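Local coordinates for early 35 kDa protein (Autographa californica nucleopolyhedrovirus, PDB 1P35), which blocks host cell apoptosis during viral infection by inhibiting caspases, and also suppresses the antiviral RNA interference response of the host, at residues Q214-P219 with H282-A287; L245-E250 with W261-N266. All blocks are in the same frame, centred on the assembly; numbering follows the deposited sequence.

Contact 1 of 2, residues Q214-P219 with H282-A287; sequences QSLILP and HNVTSA. With EDO (1,2-ethanediol), chain F.
I217 and T285 form a single antiparallel bridge, a hydrogen-bonded pair in which the chain leaving helix 206-215 is laid along the short strand 284-286. Two backbone bonds close it: I217 N reaches T285 O over 2.7 Å, and T285 N returns to I217 O at 3.1 Å. On its other side the strand bonds to strand 191-199, where N283 and V284 face Y193 in a G1 beta bulge; N283, with positive phi, marks the corner of the chain.

V284 suits this place because a beta-branched apolar residue favours extended backbone and offers two methyl groups to different neighbours. Its CB rests 3.5 Å from I217 O. From there CG1, set anti to the carbonyl carbon (chi1 -61°), runs alongside L218 and meets CD2 of that residue at 3.8 Å, whereas CG2 crosses L216 at its CD2. Both leucines thus pack a methyl against one valine. P219, with no N-H to pair beyond the bridge, brings CG to within 3.3 Å of N283 O.

At the helix end small hydroxyl side chains allow close approach. S215 OG lies 2.9 Å from S286 OG, and each has a further partner, F212 O for S215 and L288 N for S286. A molecule of 1,2-ethanediol, probably from the crystallisation liquor, bridges the two segments: its O2 donates to S215 O at 2.7 Å and accepts from A287 N at 2.8 Å.

Contact 2 of 2, residues L245-E250 with W261-N266; sequences LEFTTE and WKIFCN
F247 and W261 lie against each other as an offset stack, the phenyl ring over the five-membered part of the indole with centroids 4.4 Å apart and planes inclined by 27°. The phenyl reaches that position because its CG sits between the backbone N and the carbonyl carbon (chi1 56°), which carries the ring across to the neighbouring strand. W261 CB stands over the same phenyl in a CH-pi contact, 3.8 Å from the F247 ring centroid, while I263 CD1 touches the ring at its edge.

The indole is also held from its rim. W261 NE1 donates to T249 OG1 over 2.9 Å, nearly straight at 163°, with the hydroxyl in the ring plane; bond and stack together should restrict rotation of the indole. Tryptophan suits this site by combining a broad apolar face with an N-H at its edge, and threonine supplies an acceptor on an extended strand. Y81 adds an edge-to-face contact to W261.

Farther along, L245 lies beside F264, its branched apolar end putting CD2 3.4 Å from F264 CD2. The backbones bond in both directions between L245 and I263, with L245 N to I263 O at 2.7 Å. On the sheet face bearing E246 and K262, the two extended chains run alongside, E246 OE2 resting 3.6 Å from K262 CG. Their methylenes pack together, and their length carries the polar ends to tyrosine hydroxyls, E246 OE2 to Y231 OH and K262 NZ to Y242 OH. The whole is an antiparallel beta hairpin of strands 238-249 and 259-271, with the F247-W261 pair toward its connecting loop.

In the fold
The two contacts lie about 16 Å apart between centres, and contact 2 is nested within the loop of chain that contact 1 closes. They meet directly: H282 N of contact 1 is probably hydrogen-bonded to N266 OD1 of contact 2, at 2.8 Å, which ties the end of strand 276-282 to strand 259-271. Van der Waals packing continues the junction: the methyl CD1 of L218 lies 3.3 Å from the carbonyl F264 O, and V284 CG1 3.5 Å from the amide carbon N266 CG. The centre of contact 1 lies about 13 Å from the centre of the chain, that of contact 2 about 24 Å. The ethanediol sits at the S215 and A287 side of contact 1, remote from contact 2.

Contact 1 of 2, residues Q214-P219 with H282-A287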
loop_
_atom_site.group_PDB
_atom_site.type_symbol
_atom_site.label_atom_id
_atom_site.label_comp_id
_atom_site.label_asym_id
_atom_site.label_seq_id
_atom_site.Cartn_x
_atom_site.Cartn_y
_atom_site.Cartn_z
ATOM N N GLN A 214 -11.771 0.793 -30.593
ATOM C CA GLN A 214 -12.124 -0.142 -31.683
ATOM C C GLN A 214 -10.883 -0.917 -32.151
ATOM O O GLN A 214 -10.999 -2.075 -32.589
ATOM C CB GLN A 214 -12.706 0.626 -32.897
ATOM C CG GLN A 214 -14.019 1.241 -32.620
ATOM C CD GLN A 214 -14.493 2.189 -33.732
ATOM O OE1 GLN A 214 -13.764 2.522 -34.676
ATOM N NE2 GLN A 214 -15.709 2.651 -33.584
ATOM N N SER A 215 -9.715 -0.270 -32.079
ATOM C CA SER A 215 -8.444 -0.884 -32.511
ATOM C C SER A 215 -7.869 -1.905 -31.505
ATOM O O SER A 215 -6.980 -2.708 -31.837
ATOM C CB SER A 215 -7.380 0.198 -32.731
ATOM O OG SER A 215 -6.823 0.644 -31.484
ATOM N N LEU A 216 -8.393 -1.898 -30.287
ATOM C CA LEU A 216 -7.842 -2.777 -29.228
ATOM C C LEU A 216 -8.204 -4.231 -29.335
ATOM O O LEU A 216 -9.332 -4.539 -29.621
ATOM C CB LEU A 216 -8.288 -2.331 -27.832
ATOM C CG LEU A 216 -8.020 -0.907 -27.433
ATOM C CD1 LEU A 216 -8.584 -0.704 -26.072
ATOM C CD2 LEU A 216 -6.540 -0.648 -27.497
ATOM N N ILE A 217 -7.230 -5.100 -29.061
ATOM C CA ILE A 217 -7.435 -6.531 -29.068
ATOM C C ILE A 217 -7.308 -6.943 -27.580
ATOM O O ILE A 217 -6.254 -6.717 -26.986
ATOM C CB ILE A 217 -6.309 -7.240 -29.825
ATOM C CG1 ILE A 217 -6.264 -6.816 -31.294
ATOM C CG2 ILE A 217 -6.509 -8.760 -29.654
ATOM C CD1 ILE A 217 -7.451 -7.351 -32.140
ATOM N N LEU A 218 -8.341 -7.523 -26.965
ATOM C CA LEU A 218 -8.239 -7.939 -25.551
ATOM C C LEU A 218 -7.627 -9.324 -25.267
ATOM O O LEU A 218 -7.529 -10.172 -26.158
ATOM C CB LEU A 218 -9.614 -7.951 -24.886
ATOM C CG LEU A 218 -10.489 -6.720 -24.901
ATOM C CD1 LEU A 218 -11.650 -6.860 -23.890
ATOM C CD2 LEU A 218 -9.638 -5.565 -24.567
ATOM N N PRO A 219 -7.228 -9.576 -23.995
ATOM C CA PRO A 219 -6.655 -10.859 -23.550
ATOM C C PRO A 219 -7.793 -11.879 -23.598
ATOM O O PRO A 219 -8.953 -11.496 -23.367
ATOM C CB PRO A 219 -6.288 -10.583 -22.072
ATOM C CG PRO A 219 -6.052 -9.120 -22.067
ATOM C CD PRO A 219 -7.252 -8.646 -22.854
ATOM N N HIS A 282 -4.664 -2.215 -20.362
ATOM C CA HIS A 282 -3.920 -3.255 -19.668
ATOM C C HIS A 282 -3.782 -4.556 -20.383
ATOM O O HIS A 282 -4.735 -5.328 -20.449
ATOM C CB HIS A 282 -4.556 -3.495 -18.299
ATOM C CG HIS A 282 -3.933 -4.622 -17.526
ATOM N ND1 HIS A 282 -2.585 -4.672 -17.236
ATOM C CD2 HIS A 282 -4.498 -5.663 -16.865
ATOM C CE1 HIS A 282 -2.345 -5.699 -16.436
ATOM N NE2 HIS A 282 -3.490 -6.319 -16.196
ATOM N N ASN A 283 -2.562 -4.814 -20.860
ATOM C CA ASN A 283 -2.307 -6.024 -21.599
ATOM C C ASN A 283 -3.156 -6.158 -22.886
ATOM O O ASN A 283 -3.644 -7.230 -23.225
ATOM C CB ASN A 283 -2.525 -7.236 -20.696
ATOM C CG ASN A 283 -1.360 -7.471 -19.697
ATOM O OD1 ASN A 283 -1.466 -8.325 -18.788
ATOM N ND2 ASN A 283 -0.253 -6.756 -19.877
ATOM N N VAL A 284 -3.330 -5.073 -23.612
ATOM C CA VAL A 284 -4.125 -5.165 -24.825
ATOM C C VAL A 284 -3.157 -4.918 -25.937
ATOM O O VAL A 284 -2.092 -4.340 -25.690
ATOM C CB VAL A 284 -5.242 -4.108 -24.859
ATOM C CG1 VAL A 284 -6.156 -4.322 -23.691
ATOM C CG2 VAL A 284 -4.622 -2.660 -24.782
ATOM N N THR A 285 -3.487 -5.386 -27.143
ATOM C CA THR A 285 -2.607 -5.153 -28.288
ATOM C C THR A 285 -3.385 -4.362 -29.361
ATOM O O THR A 285 -4.615 -4.413 -29.418
ATOM C CB THR A 285 -2.132 -6.463 -28.906
ATOM O OG1 THR A 285 -3.273 -7.140 -29.426
ATOM C CG2 THR A 285 -1.415 -7.357 -27.850
ATOM N N SER A 286 -2.665 -3.648 -30.206
ATOM C CA SER A 286 -3.293 -2.838 -31.247
ATOM C C SER A 286 -2.299 -2.474 -32.301
ATOM O O SER A 286 -1.106 -2.516 -32.066
ATOM C CB SER A 286 -3.832 -1.538 -30.658
ATOM O OG SER A 286 -4.298 -0.675 -31.636
ATOM N N ALA A 287 -2.824 -2.118 -33.467
ATOM C CA ALA A 287 -2.058 -1.700 -34.620
ATOM C C ALA A 287 -1.912 -0.167 -34.559
ATOM O O ALA A 287 -1.063 0.383 -35.209
ATOM C CB ALA A 287 -2.789 -2.112 -35.913
HETATM C C1 EDO F . -5.062 -4.902 -35.143
HETATM O O1 EDO F . -5.683 -6.197 -35.350
HETATM C C2 EDO F . -6.111 -3.933 -34.671
HETATM O O2 EDO F . -5.486 -2.824 -34.046
#

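Contact 2 of 2, residues L245-E250 with W261-N266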
loop_
_atom_site.group_PDB
_atom_site.type_symbol
_atom_site.label_atom_id
_atom_site.label_comp_id
_atom_site.label_asym_id
_atom_site.label_seq_id
_atom_site.Cartn_x
_atom_site.Cartn_y
_atom_site.Cartn_z
ATOM N N LEU A 245 -14.542 -8.452 -22.075
ATOM C CA LEU A 245 -14.529 -9.846 -22.432
ATOM C C LEU A 245 -15.710 -10.390 -21.667
ATOM O O LEU A 245 -15.828 -10.159 -20.442
ATOM C CB LEU A 245 -13.260 -10.526 -21.946
ATOM C CG LEU A 245 -13.235 -12.015 -22.297
ATOM C CD1 LEU A 245 -13.057 -12.228 -23.836
ATOM C CD2 LEU A 245 -12.090 -12.646 -21.580
ATOM N N GLU A 246 -16.571 -11.117 -22.373
ATOM C CA GLU A 246 -17.769 -11.654 -21.749
ATOM C C GLU A 246 -18.032 -13.101 -22.102
ATOM O O GLU A 246 -17.694 -13.568 -23.169
ATOM C CB GLU A 246 -18.986 -10.810 -22.142
ATOM C CG GLU A 246 -18.822 -9.364 -21.808
ATOM C CD GLU A 246 -20.123 -8.618 -21.878
ATOM O OE1 GLU A 246 -21.136 -9.288 -21.815
ATOM O OE2 GLU A 246 -20.132 -7.377 -21.966
ATOM N N PHE A 247 -18.614 -13.818 -21.162
ATOM C CA PHE A 247 -18.938 -15.191 -21.384
ATOM C C PHE A 247 -19.913 -15.635 -20.317
ATOM O O PHE A 247 -20.277 -14.844 -19.442
ATOM C CB PHE A 247 -17.695 -16.078 -21.394
ATOM C CG PHE A 247 -16.874 -15.972 -20.174
ATOM C CD1 PHE A 247 -17.162 -16.760 -19.069
ATOM C CD2 PHE A 247 -15.836 -15.043 -20.096
ATOM C CE1 PHE A 247 -16.427 -16.622 -17.891
ATOM C CE2 PHE A 247 -15.107 -14.907 -18.933
ATOM C CZ PHE A 247 -15.414 -15.710 -17.815
ATOM N N THR A 248 -20.341 -16.896 -20.416
ATOM C CA THR A 248 -21.301 -17.475 -19.486
ATOM C C THR A 248 -20.893 -18.808 -18.820
ATOM O O THR A 248 -20.172 -19.613 -19.399
ATOM C CB THR A 248 -22.662 -17.652 -20.204
ATOM O OG1 THR A 248 -23.289 -16.366 -20.390
ATOM C CG2 THR A 248 -23.567 -18.537 -19.402
ATOM N N THR A 249 -21.325 -18.997 -17.573
ATOM C CA THR A 249 -21.090 -20.246 -16.821
ATOM C C THR A 249 -22.361 -20.572 -16.017
ATOM O O THR A 249 -23.019 -19.666 -15.499
ATOM C CB THR A 249 -19.896 -20.163 -15.834
ATOM O OG1 THR A 249 -20.141 -19.129 -14.880
ATOM C CG2 THR A 249 -18.598 -19.923 -16.586
ATOM N N GLU A 250 -22.697 -21.862 -15.943
ATOM C CA GLU A 250 -23.890 -22.358 -15.235
ATOM C C GLU A 250 -23.863 -22.147 -13.730
ATOM O O GLU A 250 -22.826 -22.318 -13.084
ATOM C CB GLU A 250 -24.114 -23.864 -15.516
ATOM C CG GLU A 250 -25.126 -24.242 -16.648
ATOM C CD GLU A 250 -26.608 -24.039 -16.252
ATOM O OE1 GLU A 250 -27.036 -22.872 -16.030
ATOM O OE2 GLU A 250 -27.352 -25.055 -16.158
ATOM N N TRP A 261 -20.448 -13.115 -16.925
ATOM C CA TRP A 261 -19.200 -12.465 -16.617
ATOM C C TRP A 261 -18.895 -11.294 -17.558
ATOM O O TRP A 261 -19.243 -11.302 -18.739
ATOM C CB TRP A 261 -18.076 -13.475 -16.687
ATOM C CG TRP A 261 -18.151 -14.622 -15.727
ATOM C CD1 TRP A 261 -19.063 -15.656 -15.733
ATOM C CD2 TRP A 261 -17.166 -14.970 -14.742
ATOM N NE1 TRP A 261 -18.692 -16.620 -14.833
ATOM C CE2 TRP A 261 -17.534 -16.234 -14.212
ATOM C CE3 TRP A 261 -16.002 -14.342 -14.261
ATOM C CZ2 TRP A 261 -16.780 -16.884 -13.229
ATOM C CZ3 TRP A 261 -15.238 -15.002 -13.269
ATOM C CH2 TRP A 261 -15.641 -16.264 -12.774
ATOM N N LYS A 262 -18.288 -10.255 -17.010
ATOM C CA LYS A 262 -17.875 -9.135 -17.812
ATOM C C LYS A 262 -16.558 -8.701 -17.191
ATOM O O LYS A 262 -16.532 -8.048 -16.130
ATOM C CB LYS A 262 -18.932 -8.027 -17.796
ATOM C CG LYS A 262 -18.603 -6.869 -18.766
ATOM C CD LYS A 262 -19.711 -5.795 -18.734
ATOM C CE LYS A 262 -19.441 -4.659 -19.648
ATOM N NZ LYS A 262 -20.527 -3.622 -19.541
ATOM N N ILE A 263 -15.463 -9.099 -17.842
ATOM C CA ILE A 263 -14.113 -8.777 -17.374
ATOM C C ILE A 263 -13.209 -8.118 -18.427
ATOM O O ILE A 263 -13.617 -7.913 -19.574
ATOM C CB ILE A 263 -13.394 -10.050 -16.798
ATOM C CG1 ILE A 263 -13.367 -11.163 -17.825
ATOM C CG2 ILE A 263 -14.154 -10.530 -15.566
ATOM C CD1 ILE A 263 -12.501 -12.364 -17.415
ATOM N N PHE A 264 -11.969 -7.840 -18.012
ATOM C CA PHE A 264 -10.920 -7.166 -18.809
ATOM C C PHE A 264 -11.417 -5.992 -19.573
ATOM O O PHE A 264 -11.203 -5.904 -20.782
ATOM C CB PHE A 264 -10.239 -8.097 -19.790
ATOM C CG PHE A 264 -9.852 -9.410 -19.224
ATOM C CD1 PHE A 264 -9.361 -9.517 -17.931
ATOM C CD2 PHE A 264 -9.851 -10.534 -20.027
ATOM C CE1 PHE A 264 -8.868 -10.718 -17.463
ATOM C CE2 PHE A 264 -9.362 -11.738 -19.571
ATOM C CZ PHE A 264 -8.863 -11.835 -18.282
ATOM N N CYS A 265 -12.138 -5.105 -18.897
ATOM C CA CYS A 265 -12.600 -3.911 -19.554
ATOM C C CYS A 265 -11.444 -2.914 -19.689
ATOM O O CYS A 265 -10.808 -2.509 -18.683
ATOM C CB CYS A 265 -13.751 -3.244 -18.763
ATOM S SG CYS A 265 -15.224 -4.311 -18.573
ATOM N N ASN A 266 -11.217 -2.499 -20.931
ATOM C CA ASN A 266 -10.165 -1.563 -21.290
ATOM C C ASN A 266 -10.751 -0.424 -22.145
ATOM O O ASN A 266 -11.616 -0.631 -23.020
ATOM C CB ASN A 266 -9.071 -2.312 -22.044
ATOM C CG ASN A 266 -8.315 -3.273 -21.147
ATOM O OD1 ASN A 266 -7.427 -2.848 -20.367
ATOM N ND2 ASN A 266 -8.681 -4.563 -21.206
#